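Local atomic coordinates of fimbrin (Schizosaccharomyces pombe, PDB entry 1RT8), a protein that binds actin filaments and crosslinks them, supporting cell polarity, cytokinesis, mating and spore formation in fission yeast. Residues K347-C352 against Q370-T375. Sequence-based numbering, arbitrary orientation.
Sequences KAVENC and QGADIT. With SO4 (sulfate ion), chain D.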
loop_
_atom_site.group_PDB
_atom_site.type_symbol
_atom_site.label_atom_id
_atom_site.label_comp_id
_atom_site.label_asym_id
_atom_site.label_seq_id
_atom_site.Cartn_x
_atom_site.Cartn_y
_atom_site.Cartn_z
ATOM N N LYS A 347 -11.343 -16.809 -25.555
ATOM C CA LYS A 347 -11.348 -17.371 -24.209
ATOM C C LYS A 347 -11.513 -16.268 -23.150
ATOM O O LYS A 347 -12.215 -16.458 -22.160
ATOM C CB LYS A 347 -10.068 -18.169 -23.944
ATOM C CG LYS A 347 -9.955 -19.404 -24.800
ATOM C CD LYS A 347 -8.969 -20.410 -24.242
ATOM C CE LYS A 347 -9.100 -21.725 -24.999
ATOM N NZ LYS A 347 -8.297 -22.812 -24.389
ATOM N N ALA A 348 -10.875 -15.118 -23.358
ATOM C CA ALA A 348 -10.995 -14.027 -22.399
ATOM C C ALA A 348 -12.419 -13.467 -22.443
ATOM O O ALA A 348 -12.974 -13.083 -21.415
ATOM C CB ALA A 348 -9.971 -12.924 -22.716
ATOM N N VAL A 349 -13.000 -13.422 -23.641
ATOM C CA VAL A 349 -14.358 -12.922 -23.812
ATOM C C VAL A 349 -15.354 -13.840 -23.116
ATOM O O VAL A 349 -16.329 -13.369 -22.536
ATOM C CB VAL A 349 -14.740 -12.789 -25.308
ATOM C CG1 VAL A 349 -16.252 -12.589 -25.457
ATOM C CG2 VAL A 349 -14.005 -11.596 -25.915
ATOM N N GLU A 350 -15.113 -15.148 -23.173
ATOM C CA GLU A 350 -15.998 -16.085 -22.497
ATOM C C GLU A 350 -15.901 -15.811 -20.995
ATOM O O GLU A 350 -16.916 -15.713 -20.306
ATOM C CB GLU A 350 -15.596 -17.530 -22.812
ATOM C CG GLU A 350 -15.841 -17.897 -24.274
ATOM C CD GLU A 350 -15.411 -19.308 -24.626
ATOM O OE1 GLU A 350 -14.665 -19.923 -23.830
ATOM O OE2 GLU A 350 -15.810 -19.790 -25.715
ATOM N N ASN A 351 -14.674 -15.672 -20.498
ATOM C CA ASN A 351 -14.458 -15.394 -19.084
ATOM C C ASN A 351 -15.141 -14.096 -18.679
ATOM O O ASN A 351 -15.770 -14.025 -17.632
ATOM C CB ASN A 351 -12.960 -15.298 -18.768
ATOM C CG ASN A 351 -12.300 -16.659 -18.638
ATOM O OD1 ASN A 351 -12.967 -17.698 -18.706
ATOM N ND2 ASN A 351 -10.982 -16.662 -18.432
ATOM N N CYS A 352 -15.024 -13.067 -19.513
ATOM C CA CYS A 352 -15.640 -11.792 -19.188
ATOM C C CYS A 352 -17.162 -11.812 -19.335
ATOM O O CYS A 352 -17.864 -11.149 -18.573
ATOM C CB CYS A 352 -15.017 -10.675 -20.032
ATOM S SG CYS A 352 -13.296 -10.310 -19.565
ATOM N N GLN A 370 -20.744 -5.259 -21.887
ATOM C CA GLN A 370 -20.602 -6.610 -22.401
ATOM C C GLN A 370 -19.231 -7.180 -22.124
ATOM O O GLN A 370 -18.266 -6.443 -21.937
ATOM C CB GLN A 370 -20.882 -6.637 -23.889
ATOM C CG GLN A 370 -22.301 -6.259 -24.198
ATOM C CD GLN A 370 -22.603 -6.424 -25.646
ATOM O OE1 GLN A 370 -21.818 -6.012 -26.498
ATOM N NE2 GLN A 370 -23.748 -7.023 -25.949
ATOM N N GLY A 371 -19.153 -8.507 -22.102
ATOM C CA GLY A 371 -17.897 -9.175 -21.824
ATOM C C GLY A 371 -16.744 -8.602 -22.615
ATOM O O GLY A 371 -15.713 -8.227 -22.047
ATOM N N ALA A 372 -16.932 -8.514 -23.927
ATOM C CA ALA A 372 -15.902 -8.009 -24.815
ATOM C C ALA A 372 -15.403 -6.623 -24.421
ATOM O O ALA A 372 -14.233 -6.323 -24.612
ATOM C CB ALA A 372 -16.405 -8.000 -26.263
ATOM N N ASP A 373 -16.281 -5.777 -23.888
ATOM C CA ASP A 373 -15.861 -4.436 -23.475
ATOM C C ASP A 373 -14.767 -4.508 -22.416
ATOM O O ASP A 373 -13.843 -3.694 -22.400
ATOM C CB ASP A 373 -17.031 -3.636 -22.901
ATOM C CG ASP A 373 -18.066 -3.301 -23.940
ATOM O OD1 ASP A 373 -17.690 -2.710 -24.971
ATOM O OD2 ASP A 373 -19.250 -3.630 -23.726
ATOM N N ILE A 374 -14.879 -5.481 -21.527
ATOM C CA ILE A 374 -13.892 -5.632 -20.480
ATOM C C ILE A 374 -12.633 -6.210 -21.095
ATOM O O ILE A 374 -11.518 -5.779 -20.778
ATOM C CB ILE A 374 -14.388 -6.570 -19.360
ATOM C CG1 ILE A 374 -15.773 -6.125 -18.864
ATOM C CG2 ILE A 374 -13.386 -6.564 -18.214
ATOM C CD1 ILE A 374 -15.859 -4.662 -18.413
ATOM N N THR A 375 -12.811 -7.170 -21.997
ATOM C CA THR A 375 -11.674 -7.810 -22.652
ATOM C C THR A 375 -10.876 -6.795 -23.468
ATOM O O THR A 375 -9.657 -6.889 -23.560
ATOM C CB THR A 375 -12.103 -8.938 -23.637
ATOM O OG1 THR A 375 -12.908 -9.919 -22.960
ATOM C CG2 THR A 375 -10.860 -9.615 -24.218
HETATM S S SO4 D . -20.264 -10.402 -26.019
HETATM O O1 SO4 D . -19.075 -9.720 -25.143
HETATM O O2 SO4 D . -20.531 -9.459 -27.088
HETATM O O3 SO4 D . -19.885 -11.574 -26.461
HETATM O O4 SO4 D . -21.378 -10.402 -25.099
#
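Cys-352 and Gly-371 bring the backbones closest, their CA atoms 4.3 Å apart, where the axes of the helical segments 347-352 and 371-375 approach to 7.8 Å at 121°. The first lies on helix 345-361, and both belong to the third calponin-homology domain, an all-helical fold, within the second actin-binding region. This closeness is consistent with the absence of a side chain at Gly-371, since a modelled CB would come within 3.1 Å of Cys-352 C. Thr-375 enters between Ala-348, Val-349 and Cys-352. With OG1 anti to the carbonyl carbon (chi1 -56°), it sets its hydroxyl 3.6 Å from Val-349 CG2, the two side chains crossing at about a right angle, and leaves CG2 to meet Ala-348 CB at 3.7 Å. That same branch of Val-349 lies 4.3 Å from Ala-372 CB, whereas CG1 flanks a sulfate probably acquired from the crystallisation liquor. An alanine in place of Val-349 would probably open a gap beside Thr-375 and Ala-372. The anion sits at the start of the short helix, where Ala-372 N donates to O1 (2.7 Å, 163°); Asn-353 ND2 is also hydrogen-bonded to it. Cys-352, also buried, packs SG against Ile-374 CB and brings CB within 3.2 Å of Gly-371 O.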